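Local coordinates for esterase YbfF (Escherichia coli, PDB 3BF7), which is an esterase of the alpha/beta hydrolase family, probably cleaving ester and thioester bonds in a substrate crevice formed between its core and a helical cap, at residues G33-D38 against D242-A247; G87-G92 against I112-V117; K108-D113 against L199-G204; G204-V209 against A232-H237. The protein carries 1 engineered substitution. All coordinates share one frame; numbering follows the deposited sequence.

Contact 1: residues G33-D38 against D242-A247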
loop_
_atom_site.group_PDB
_atom_site.type_symbol
_atom_site.label_atom_id
_atom_site.label_comp_id
_atom_site.label_asym_id
_atom_site.label_seq_id
_atom_site.Cartn_x
_atom_site.Cartn_y
_atom_site.Cartn_z
ATOM N N GLY A 33 7.491 2.568 -6.398
ATOM C CA GLY A 33 8.163 3.208 -7.514
ATOM C C GLY A 33 8.605 2.213 -8.572
ATOM O O GLY A 33 8.606 2.529 -9.763
ATOM N N VAL A 34 8.980 1.009 -8.153
ATOM C CA VAL A 34 9.415 -0.006 -9.103
ATOM C C VAL A 34 8.290 -0.320 -10.090
ATOM O O VAL A 34 8.544 -0.605 -11.263
ATOM C CB VAL A 34 9.870 -1.300 -8.379
ATOM C CG1 VAL A 34 8.718 -1.900 -7.582
ATOM C CG2 VAL A 34 10.404 -2.297 -9.394
ATOM N N LEU A 35 7.045 -0.257 -9.625
ATOM C CA LEU A 35 5.913 -0.516 -10.507
ATOM C C LEU A 35 5.650 0.715 -11.373
ATOM O O LEU A 35 5.379 0.597 -12.568
ATOM C CB LEU A 35 4.664 -0.868 -9.687
ATOM C CG LEU A 35 4.796 -2.058 -8.728
ATOM C CD1 LEU A 35 3.455 -2.326 -8.052
ATOM C CD2 LEU A 35 5.271 -3.287 -9.486
ATOM N N ALA A 36 5.746 1.895 -10.767
ATOM C CA ALA A 36 5.520 3.153 -11.471
ATOM C C ALA A 36 6.486 3.362 -12.632
ATOM O O ALA A 36 6.096 3.862 -13.689
ATOM C CB ALA A 36 5.633 4.318 -10.494
ATOM N N ARG A 37 7.746 2.988 -12.436
ATOM C CA ARG A 37 8.746 3.168 -13.477
ATOM C C ARG A 37 8.418 2.389 -14.745
ATOM O O ARG A 37 8.832 2.770 -15.841
ATOM C CB ARG A 37 10.136 2.796 -12.949
ATOM C CG ARG A 37 10.670 3.799 -11.927
ATOM C CD ARG A 37 12.141 3.574 -11.614
ATOM N NE ARG A 37 12.380 2.404 -10.773
ATOM C CZ ARG A 37 12.198 2.373 -9.456
ATOM N NH1 ARG A 37 11.767 3.450 -8.811
ATOM N NH2 ARG A 37 12.463 1.264 -8.779
ATOM N N ASP A 38 7.669 1.301 -14.606
ATOM C CA ASP A 38 7.287 0.508 -15.765
ATOM C C ASP A 38 5.951 0.981 -16.328
ATOM O O ASP A 38 5.795 1.150 -17.538
ATOM C CB ASP A 38 7.196 -0.975 -15.388
ATOM C CG ASP A 38 6.759 -1.842 -16.547
ATOM O OD1 ASP A 38 5.538 -1.937 -16.792
ATOM O OD2 ASP A 38 7.641 -2.417 -17.221
ATOM N N ASP A 242 9.177 -8.033 -11.533
ATOM C CA ASP A 242 8.847 -8.484 -12.882
ATOM C C ASP A 242 7.603 -9.367 -12.884
ATOM O O ASP A 242 6.703 -9.181 -13.700
ATOM C CB ASP A 242 10.033 -9.240 -13.493
ATOM C CG ASP A 242 10.421 -10.466 -12.690
ATOM O OD1 ASP A 242 10.641 -10.342 -11.464
ATOM O OD2 ASP A 242 10.516 -11.557 -13.287
ATOM N N ALA A 243 7.550 -10.328 -11.966
ATOM C CA ALA A 243 6.403 -11.223 -11.879
ATOM C C ALA A 243 5.143 -10.436 -11.530
ATOM O O ALA A 243 4.064 -10.713 -12.045
ATOM C CB ALA A 243 6.657 -12.301 -10.836
ATOM N N VAL A 244 5.282 -9.452 -10.648
ATOM C CA VAL A 244 4.140 -8.639 -10.259
ATOM C C VAL A 244 3.650 -7.836 -11.462
ATOM O O VAL A 244 2.448 -7.767 -11.720
ATOM C CB VAL A 244 4.506 -7.687 -9.094
ATOM C CG1 VAL A 244 3.370 -6.704 -8.833
ATOM C CG2 VAL A 244 4.778 -8.501 -7.839
ATOM N N LEU A 245 4.580 -7.243 -12.207
ATOM C CA LEU A 245 4.210 -6.463 -13.381
ATOM C C LEU A 245 3.578 -7.318 -14.476
ATOM O O LEU A 245 2.665 -6.865 -15.160
ATOM C CB LEU A 245 5.423 -5.700 -13.922
ATOM C CG LEU A 245 5.795 -4.463 -13.097
ATOM C CD1 LEU A 245 7.185 -3.994 -13.480
ATOM C CD2 LEU A 245 4.763 -3.360 -13.315
ATOM N N ARG A 246 4.048 -8.550 -14.645
ATOM C CA ARG A 246 3.452 -9.418 -15.658
ATOM C C ARG A 246 1.988 -9.673 -15.297
ATOM O O ARG A 246 1.112 -9.658 -16.163
ATOM C CB ARG A 246 4.203 -10.754 -15.753
ATOM C CG ARG A 246 5.594 -10.653 -16.369
ATOM C CD ARG A 246 6.073 -12.007 -16.892
ATOM N NE ARG A 246 6.201 -13.002 -15.831
ATOM C CZ ARG A 246 7.251 -13.116 -15.024
ATOM N NH1 ARG A 246 8.288 -12.299 -15.148
ATOM N NH2 ARG A 246 7.259 -14.048 -14.079
ATOM N N ALA A 247 1.725 -9.896 -14.011
ATOM C CA ALA A 247 0.363 -10.146 -13.551
ATOM C C ALA A 247 -0.495 -8.896 -13.725
ATOM O O ALA A 247 -1.633 -8.968 -14.185
ATOM C CB ALA A 247 0.377 -10.579 -12.087
#

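Contact 2: residues G87-G92 against I112-V117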
loop_
_atom_site.group_PDB
_atom_site.type_symbol
_atom_site.label_atom_id
_atom_site.label_comp_id
_atom_site.label_asym_id
_atom_site.label_seq_id
_atom_site.Cartn_x
_atom_site.Cartn_y
_atom_site.Cartn_z
ATOM N N GLY A 87 -2.719 -1.014 -4.800
ATOM C CA GLY A 87 -2.296 -0.785 -3.433
ATOM C C GLY A 87 -1.689 -2.001 -2.773
ATOM O O GLY A 87 -2.132 -3.137 -2.989
ATOM N N HIS A 88 -0.657 -1.760 -1.972
ATOM C CA HIS A 88 0.010 -2.823 -1.237
ATOM C C HIS A 88 -0.420 -2.811 0.228
ATOM O O HIS A 88 -0.359 -1.772 0.893
ATOM C CB HIS A 88 1.529 -2.653 -1.285
ATOM C CG HIS A 88 2.265 -3.634 -0.425
ATOM N ND1 HIS A 88 3.083 -3.250 0.617
ATOM C CD2 HIS A 88 2.287 -4.989 -0.442
ATOM C CE1 HIS A 88 3.576 -4.328 1.204
ATOM N NE2 HIS A 88 3.108 -5.394 0.581
ATOM N N SER A 89 -0.861 -3.968 0.716
ATOM C CA SER A 89 -1.241 -4.139 2.114
ATOM C C SER A 89 -2.202 -3.046 2.597
ATOM O O SER A 89 -3.305 -2.950 2.075
ATOM C CB SER A 89 0.034 -4.186 2.964
ATOM O OG SER A 89 -0.133 -5.021 4.095
ATOM N N MET A 90 -1.810 -2.240 3.584
ATOM C CA MET A 90 -2.690 -1.169 4.067
ATOM C C MET A 90 -3.226 -0.339 2.894
ATOM O O MET A 90 -4.396 0.044 2.874
ATOM C CB MET A 90 -1.931 -0.259 5.042
ATOM C CG MET A 90 -2.708 0.967 5.510
ATOM S SD MET A 90 -1.672 2.102 6.458
ATOM C CE MET A 90 -0.706 2.844 5.124
ATOM N N GLY A 91 -2.357 -0.063 1.923
ATOM C CA GLY A 91 -2.754 0.699 0.750
ATOM C C GLY A 91 -3.785 -0.060 -0.066
ATOM O O GLY A 91 -4.666 0.537 -0.682
ATOM N N GLY A 92 -3.656 -1.386 -0.084
ATOM C CA GLY A 92 -4.609 -2.223 -0.788
ATOM C C GLY A 92 -5.949 -2.165 -0.075
ATOM O O GLY A 92 -6.998 -2.168 -0.717
ATOM N N ILE A 112 -2.121 -5.885 -3.618
ATOM C CA ILE A 112 -0.913 -6.685 -3.442
ATOM C C ILE A 112 -0.770 -7.198 -2.010
ATOM O O ILE A 112 -0.755 -6.417 -1.052
ATOM C CB ILE A 112 0.344 -5.874 -3.847
ATOM C CG1 ILE A 112 0.167 -5.323 -5.269
ATOM C CG2 ILE A 112 1.580 -6.760 -3.785
ATOM C CD1 ILE A 112 1.299 -4.427 -5.739
ATOM N N ASP A 113 -0.664 -8.522 -1.907
ATOM C CA ASP A 113 -0.549 -9.286 -0.664
ATOM C C ASP A 113 -1.376 -8.747 0.490
ATOM O O ASP A 113 -0.857 -8.362 1.542
ATOM C CB ASP A 113 0.906 -9.453 -0.225
ATOM C CG ASP A 113 1.095 -10.694 0.626
ATOM O OD1 ASP A 113 1.658 -10.593 1.734
ATOM O OD2 ASP A 113 0.659 -11.780 0.179
ATOM N N ILE A 114 -2.686 -8.778 0.288
ATOM C CA ILE A 114 -3.624 -8.293 1.281
ATOM C C ILE A 114 -5.022 -8.845 0.999
ATOM O O ILE A 114 -5.390 -9.096 -0.154
ATOM C CB ILE A 114 -3.657 -6.737 1.263
ATOM C CG1 ILE A 114 -4.470 -6.196 2.439
ATOM C CG2 ILE A 114 -4.227 -6.240 -0.059
ATOM C CD1 ILE A 114 -3.836 -6.460 3.785
ATOM N N ALA A 115 -5.789 -9.046 2.064
ATOM C CA ALA A 115 -7.161 -9.526 1.952
ATOM C C ALA A 115 -8.043 -8.560 2.739
ATOM O O ALA A 115 -7.588 -7.935 3.701
ATOM C CB ALA A 115 -7.285 -10.932 2.522
ATOM N N PRO A 116 -9.313 -8.409 2.332
ATOM C CA PRO A 116 -10.242 -7.509 3.022
ATOM C C PRO A 116 -10.782 -8.192 4.273
ATOM O O PRO A 116 -11.942 -8.614 4.330
ATOM C CB PRO A 116 -11.315 -7.255 1.967
ATOM C CG PRO A 116 -11.373 -8.562 1.243
ATOM C CD PRO A 116 -9.911 -8.940 1.093
ATOM N N VAL A 117 -9.912 -8.295 5.274
ATOM C CA VAL A 117 -10.246 -8.946 6.528
ATOM C C VAL A 117 -9.529 -8.298 7.702
ATOM O O VAL A 117 -8.506 -7.633 7.532
ATOM C CB VAL A 117 -9.815 -10.437 6.515
ATOM C CG1 VAL A 117 -10.520 -11.182 5.391
ATOM C CG2 VAL A 117 -8.293 -10.543 6.366
#

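Contact 3: residues K108-D113 against L199-G204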
loop_
_atom_site.group_PDB
_atom_site.type_symbol
_atom_site.label_atom_id
_atom_site.label_comp_id
_atom_site.label_asym_id
_atom_site.label_seq_id
_atom_site.Cartn_x
_atom_site.Cartn_y
_atom_site.Cartn_z
ATOM N N LYS A 108 -9.843 -0.051 -12.798
ATOM C CA LYS A 108 -9.387 -1.376 -12.397
ATOM C C LYS A 108 -8.773 -1.312 -10.998
ATOM O O LYS A 108 -8.460 -0.225 -10.497
ATOM C CB LYS A 108 -8.397 -1.931 -13.420
ATOM C CG LYS A 108 -9.061 -2.195 -14.765
ATOM C CD LYS A 108 -8.215 -3.074 -15.663
ATOM C CE LYS A 108 -8.980 -3.441 -16.925
ATOM N NZ LYS A 108 -8.238 -4.428 -17.752
ATOM N N LEU A 109 -8.606 -2.475 -10.373
ATOM C CA LEU A 109 -8.089 -2.546 -9.014
ATOM C C LEU A 109 -7.126 -3.702 -8.802
ATOM O O LEU A 109 -7.413 -4.836 -9.185
ATOM C CB LEU A 109 -9.268 -2.676 -8.037
ATOM C CG LEU A 109 -9.012 -2.756 -6.527
ATOM C CD1 LEU A 109 -10.294 -2.407 -5.793
ATOM C CD2 LEU A 109 -8.529 -4.141 -6.123
ATOM N N VAL A 110 -5.989 -3.404 -8.182
ATOM C CA VAL A 110 -4.981 -4.409 -7.869
ATOM C C VAL A 110 -4.631 -4.288 -6.390
ATOM O O VAL A 110 -4.282 -3.204 -5.918
ATOM C CB VAL A 110 -3.689 -4.205 -8.690
ATOM C CG1 VAL A 110 -2.678 -5.295 -8.354
ATOM C CG2 VAL A 110 -4.005 -4.223 -10.177
ATOM N N ALA A 111 -4.731 -5.399 -5.667
ATOM C CA ALA A 111 -4.419 -5.439 -4.243
ATOM C C ALA A 111 -3.257 -6.407 -4.069
ATOM O O ALA A 111 -3.391 -7.603 -4.337
ATOM C CB ALA A 111 -5.631 -5.911 -3.453
ATOM N N ILE A 112 -2.121 -5.885 -3.618
ATOM C CA ILE A 112 -0.913 -6.685 -3.442
ATOM C C ILE A 112 -0.770 -7.198 -2.010
ATOM O O ILE A 112 -0.755 -6.417 -1.052
ATOM C CB ILE A 112 0.344 -5.874 -3.847
ATOM C CG1 ILE A 112 0.167 -5.323 -5.269
ATOM C CG2 ILE A 112 1.580 -6.760 -3.785
ATOM C CD1 ILE A 112 1.299 -4.427 -5.739
ATOM N N ASP A 113 -0.664 -8.522 -1.907
ATOM C CA ASP A 113 -0.549 -9.286 -0.664
ATOM C C ASP A 113 -1.376 -8.747 0.490
ATOM O O ASP A 113 -0.857 -8.362 1.542
ATOM C CB ASP A 113 0.906 -9.453 -0.225
ATOM C CG ASP A 113 1.095 -10.694 0.626
ATOM O OD1 ASP A 113 1.658 -10.593 1.734
ATOM O OD2 ASP A 113 0.659 -11.780 0.179
ATOM N N LEU A 199 -7.836 -7.744 -9.267
ATOM C CA LEU A 199 -6.654 -8.592 -9.190
ATOM C C LEU A 199 -6.002 -8.571 -7.818
ATOM O O LEU A 199 -5.727 -7.504 -7.266
ATOM C CB LEU A 199 -5.614 -8.160 -10.233
ATOM C CG LEU A 199 -4.296 -8.949 -10.231
ATOM C CD1 LEU A 199 -4.557 -10.388 -10.658
ATOM C CD2 LEU A 199 -3.291 -8.287 -11.168
ATOM N N PHE A 200 -5.775 -9.760 -7.272
ATOM C CA PHE A 200 -5.097 -9.920 -5.994
ATOM C C PHE A 200 -3.784 -10.625 -6.301
ATOM O O PHE A 200 -3.766 -11.621 -7.026
ATOM C CB PHE A 200 -5.934 -10.753 -5.027
ATOM C CG PHE A 200 -7.130 -10.024 -4.507
ATOM C CD1 PHE A 200 -8.239 -9.816 -5.321
ATOM C CD2 PHE A 200 -7.116 -9.463 -3.234
ATOM C CE1 PHE A 200 -9.316 -9.052 -4.878
ATOM C CE2 PHE A 200 -8.187 -8.695 -2.782
ATOM C CZ PHE A 200 -9.287 -8.489 -3.607
ATOM N N ILE A 201 -2.690 -10.095 -5.765
ATOM C CA ILE A 201 -1.369 -10.668 -5.994
ATOM C C ILE A 201 -0.720 -11.041 -4.667
ATOM O O ILE A 201 -0.028 -10.228 -4.044
ATOM C CB ILE A 201 -0.447 -9.674 -6.745
ATOM C CG1 ILE A 201 -1.108 -9.235 -8.055
ATOM C CG2 ILE A 201 0.900 -10.330 -7.040
ATOM C CD1 ILE A 201 -0.331 -8.177 -8.817
ATOM N N PRO A 202 -0.949 -12.280 -4.207
ATOM C CA PRO A 202 -0.367 -12.737 -2.944
ATOM C C PRO A 202 1.065 -13.237 -3.107
ATOM O O PRO A 202 1.471 -13.678 -4.188
ATOM C CB PRO A 202 -1.282 -13.893 -2.527
ATOM C CG PRO A 202 -2.521 -13.722 -3.367
ATOM C CD PRO A 202 -1.988 -13.214 -4.666
ATOM N N GLY A 203 1.828 -13.154 -2.025
ATOM C CA GLY A 203 3.173 -13.688 -2.037
ATOM C C GLY A 203 3.018 -15.139 -1.607
ATOM O O GLY A 203 2.316 -15.427 -0.636
ATOM N N GLY A 204 3.660 -16.054 -2.329
ATOM C CA GLY A 204 3.568 -17.468 -2.002
ATOM C C GLY A 204 4.078 -17.824 -0.619
ATOM O O GLY A 204 3.660 -18.832 -0.041
#

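Contact 4: residues G204-V209 against A232-H237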
loop_
_atom_site.group_PDB
_atom_site.type_symbol
_atom_site.label_atom_id
_atom_site.label_comp_id
_atom_site.label_asym_id
_atom_site.label_seq_id
_atom_site.Cartn_x
_atom_site.Cartn_y
_atom_site.Cartn_z
ATOM N N GLY A 204 3.660 -16.054 -2.329
ATOM C CA GLY A 204 3.568 -17.468 -2.002
ATOM C C GLY A 204 4.078 -17.824 -0.619
ATOM O O GLY A 204 3.660 -18.832 -0.041
ATOM N N ASN A 205 4.992 -17.016 -0.091
ATOM C CA ASN A 205 5.543 -17.259 1.236
ATOM C C ASN A 205 4.988 -16.276 2.261
ATOM O O ASN A 205 5.679 -15.896 3.204
ATOM C CB ASN A 205 7.071 -17.158 1.216
ATOM C CG ASN A 205 7.710 -18.156 0.274
ATOM O OD1 ASN A 205 7.285 -19.308 0.191
ATOM N ND2 ASN A 205 8.748 -17.722 -0.431
ATOM N N SER A 206 3.735 -15.871 2.069
ATOM C CA SER A 206 3.076 -14.940 2.977
ATOM C C SER A 206 1.687 -15.443 3.347
ATOM O O SER A 206 0.996 -16.036 2.523
ATOM C CB SER A 206 2.948 -13.563 2.331
ATOM O OG SER A 206 2.138 -12.720 3.132
ATOM N N PRO A 207 1.255 -15.191 4.593
ATOM C CA PRO A 207 -0.061 -15.627 5.066
ATOM C C PRO A 207 -1.178 -14.600 4.886
ATOM O O PRO A 207 -2.318 -14.859 5.264
ATOM C CB PRO A 207 0.196 -15.906 6.535
ATOM C CG PRO A 207 1.089 -14.755 6.894
ATOM C CD PRO A 207 2.070 -14.698 5.721
ATOM N N TYR A 208 -0.863 -13.440 4.318
ATOM C CA TYR A 208 -1.869 -12.394 4.150
ATOM C C TYR A 208 -3.093 -12.754 3.309
ATOM O O TYR A 208 -4.182 -12.235 3.560
ATOM C CB TYR A 208 -1.219 -11.123 3.592
ATOM C CG TYR A 208 -0.518 -10.268 4.629
ATOM C CD1 TYR A 208 -1.087 -9.074 5.077
ATOM C CD2 TYR A 208 0.725 -10.635 5.146
ATOM C CE1 TYR A 208 -0.434 -8.264 6.013
ATOM C CE2 TYR A 208 1.386 -9.834 6.083
ATOM C CZ TYR A 208 0.803 -8.652 6.508
ATOM O OH TYR A 208 1.467 -7.853 7.412
ATOM N N VAL A 209 -2.934 -13.628 2.318
ATOM C CA VAL A 209 -4.069 -14.001 1.475
ATOM C C VAL A 209 -4.298 -15.509 1.419
ATOM O O VAL A 209 -4.654 -16.058 0.376
ATOM C CB VAL A 209 -3.904 -13.471 0.025
ATOM C CG1 VAL A 209 -5.262 -13.436 -0.677
ATOM C CG2 VAL A 209 -3.284 -12.086 0.038
ATOM N N ALA A 232 7.783 -15.593 -2.802
ATOM C CA ALA A 232 7.779 -14.185 -2.432
ATOM C C ALA A 232 7.087 -13.933 -1.100
ATOM O O ALA A 232 6.075 -14.558 -0.783
ATOM C CB ALA A 232 7.113 -13.359 -3.527
ATOM N N GLY A 233 7.655 -13.009 -0.331
ATOM C CA GLY A 233 7.092 -12.640 0.951
ATOM C C GLY A 233 6.069 -11.526 0.803
ATOM O O GLY A 233 5.550 -11.282 -0.288
ATOM N N HIS A 234 5.806 -10.829 1.902
ATOM C CA HIS A 234 4.813 -9.761 1.931
ATOM C C HIS A 234 5.058 -8.579 0.992
ATOM O O HIS A 234 4.110 -8.049 0.418
ATOM C CB HIS A 234 4.650 -9.271 3.369
ATOM C CG HIS A 234 3.587 -8.233 3.541
ATOM N ND1 HIS A 234 2.289 -8.409 3.108
ATOM C CD2 HIS A 234 3.625 -7.015 4.129
ATOM C CE1 HIS A 234 1.574 -7.345 3.426
ATOM N NE2 HIS A 234 2.360 -6.485 4.046
ATOM N N TRP A 235 6.304 -8.141 0.848
ATOM C CA TRP A 235 6.594 -7.035 -0.064
ATOM C C TRP A 235 6.926 -7.660 -1.420
ATOM O O TRP A 235 8.056 -7.593 -1.911
ATOM C CB TRP A 235 7.757 -6.191 0.476
ATOM C CG TRP A 235 7.360 -5.303 1.639
ATOM C CD1 TRP A 235 6.968 -3.993 1.580
ATOM C CD2 TRP A 235 7.288 -5.679 3.020
ATOM N NE1 TRP A 235 6.658 -3.532 2.840
ATOM C CE2 TRP A 235 6.846 -4.545 3.740
ATOM C CE3 TRP A 235 7.554 -6.863 3.718
ATOM C CZ2 TRP A 235 6.665 -4.564 5.129
ATOM C CZ3 TRP A 235 7.375 -6.880 5.100
ATOM C CH2 TRP A 235 6.934 -5.735 5.788
ATOM N N VAL A 236 5.906 -8.281 -2.010
ATOM C CA VAL A 236 6.034 -8.986 -3.285
ATOM C C VAL A 236 6.695 -8.177 -4.392
ATOM O O VAL A 236 7.550 -8.687 -5.116
ATOM C CB VAL A 236 4.651 -9.458 -3.801
ATOM C CG1 VAL A 236 4.837 -10.501 -4.897
ATOM C CG2 VAL A 236 3.823 -10.020 -2.657
ATOM N N HIS A 237 6.290 -6.920 -4.524
ATOM C CA HIS A 237 6.832 -6.043 -5.556
ATOM C C HIS A 237 8.311 -5.742 -5.359
ATOM O O HIS A 237 9.024 -5.442 -6.318
ATOM C CB HIS A 237 6.051 -4.731 -5.586
ATOM C CG HIS A 237 5.955 -4.067 -4.252
ATOM N ND1 HIS A 237 5.231 -4.602 -3.209
ATOM C CD2 HIS A 237 6.523 -2.933 -3.776
ATOM C CE1 HIS A 237 5.360 -3.828 -2.146
ATOM N NE2 HIS A 237 6.138 -2.809 -2.464
#

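Contact 1: residues G33-D38 against D242-A247
Leu245 reaches across to Leu35 and Asp38, joining two helices, 33-39 and 241-253, that lie against the central sheet of the alpha/beta hydrolase fold. The short helical segments approach to 10.4 Å and cross at -53°. From CB the Leu245 side chain leaves with CG anti to its own carbonyl carbon (chi1 -76°), which sends the branch at the other helix. CG rests 3.8 Å from Leu35 CD2. One methyl, CD1, lies 3.6 Å from Asp38 CB and against Asp38 CG; the other, CD2, wedges between Leu35 CD2 at 3.9 Å and Asp38 OD1 at 3.8 Å. The aspartate therefore offers this leucine its aliphatic CB and the flank of its carboxylate, while OD1 also forms a salt bridge with Arg249, one turn further along the leucine's helix. An alanine here would strip away both methyls and would probably open a gap between the helices beside Leu35 CD2 and Asp38 CB. On the sheet side, Val244 adds a smaller apolar contact and also touches Ile201 of strand 198-201. Its CG1 meets Leu35 CD2 at 4.0 Å.

Contact 2: residues G87-G92 against I112-V117
The probable nucleophile elbow of this hydrolase, with Gly87, Ser89 and Gly91 in a GxSxG pattern, is sewn here to the end of the neighbouring strand at Ile112 and the loop that carries Ile114. Two nearly straight backbone bonds flank the parallel bridge of His88 with Ile112: Ile112 N gives to Gly87 O at 2.8 Å, and Ser89 N to Ile112 O at 3.0 Å. Ser89, between strand and helix, takes phi 50° and psi -118°, the strained backbone expected at such an elbow. Glycines let the turn close this tightly. A CB on Gly87 would clash with Gly91 O, and one on Gly92 would run into Ile114 CG2. With CG1 of Ile114 pointing opposite its backbone N, the side chain lies along Ser89: CG1 is 3.5 Å from Ser89 O, and CD1 ends 4.0 Å from Ser89 OG. A glycine in place of Ile114 would probably leave the backbone of Ser89 without this apolar backing, with a gap between the elbow and the loop. On the sheet face that carries both His88 and Ile112, the two side chains cross at about a right angle, His88 CD2 resting 3.8 Å from Ile112 CG2, while His88 NE2 bonds to His234 O. Ser89 OG makes a weak hydrogen bond to His234 NE2, and Asp113, directly after the strand, uses OD1 to bond both Ser206 OG and His234 ND1. That chemistry is consistent with a Ser-His-Asp triad, the presumed nucleophile's backbone being fixed from the same strand end that delivers the presumed acid.

Contact 3: residues K108-D113 against L199-G204
Leu109 and Leu199 start a run of parallel pairing between strands 106-112 and 198-201 in the central sheet of the alpha/beta hydrolase fold. The tight part is the backbone itself. Donors and acceptors trade sides along it: Leu199 N gives to Leu109 O, Ala111 N to Leu199 O at 2.8 Å, and Ile201 N in turn to Ala111 O. Asp113 N closes the run on Ile201 O at 2.8 Å, coming from 48° above the carbonyl plane as the strand gives way to the loop. On the face carrying Val110, Leu199 and Ile201, Val110 CG1 presses on Ile201 CD1 at 3.7 Å, crossing it obliquely, and more loosely on Leu199 CD2 at 4.2 Å; helix 241-253 covers this face through Tyr251, Val244 and Ile248. On the reverse face, Ala111 CB sits 3.8 Å from Phe200 CE2, and the ring reaches Met96 of helix 90-101.

The looseness is confined to the outermost residues. Lys108, partly exposed, makes no contact across the pair; its NZ forms a salt bridge with Asp254, and the side chain a cation-pi contact with Tyr251. Beyond Gly203, Gly204 is exposed and touches nothing of the other strand. Up to Gly203 the fit stays close, for Asp113 is buried and a chi1 of -154° swings its carboxylate over to the other segment. OD1 faces Ser206 and His234. The remaining oxygen, OD2, accepts from Gly203 N at 2.8 Å, the donor lying 52° above the carboxylate plane.

Contact 4: residues G204-V209 against A232-H237
Asn205 N gives its hydrogen to Ala232 O at 2.8 Å, the one hydrogen bond that ties these two loops together. The donor comes in tilted 31° from the carbonyl plane, and Asn205 CB leans on the same oxygen at 3.4 Å. Further along, Ser206 CB lies against the backbone of Gly233 and His234. Ser206 OG, a partner of Asp113, also takes a weak bond from Tyr208 N. The main side-chain contact is a face-to-face aromatic stack of Tyr208 on His234, the ring centroids 3.7 Å apart and the planes at 15°. His234 CE1 stands over the middle of the tyrosine ring, while ND1 lies 3.4 Å from Tyr208 CD2; relative to the imidazole, Tyr208 CZ is displaced toward the rim. The extended chi1 of His234, -176°, lays the imidazole flat against one face of the tyrosine ring. At the edge of the His234 ring, in its plane, lies Trp235 CZ3. Lying flat on Tyr208 probably limits turning of the imidazole about its CB-CG bond; with Asp113 and Ser89 as partners of its two nitrogens, the setting is consistent with the histidine of a Ser-His-Asp triad.

In the fold
Contact 1 closes the longest loop of the four, and the other three are nested inside it: contact 2 comes first, contact 3 begins on the strand where it ends, and contact 4 follows. Contacts 2 and 3 have centres about 7 Å apart and share Ile112 and Asp113, joining strands 83-88, 106-112 and 198-201 side by side in one sheet. Centre to centre, contact 4 lies about 10 Å from contact 3 and about 11 Å from contact 2, beyond the strand ends. The loops of contacts 2 and 4 thus bring the probable serine, acid and histidine together. Contact 1, its centre about 12 Å from that of contact 3, backs the sheet, with Leu35 on Ile112 and Val244 on Ile201.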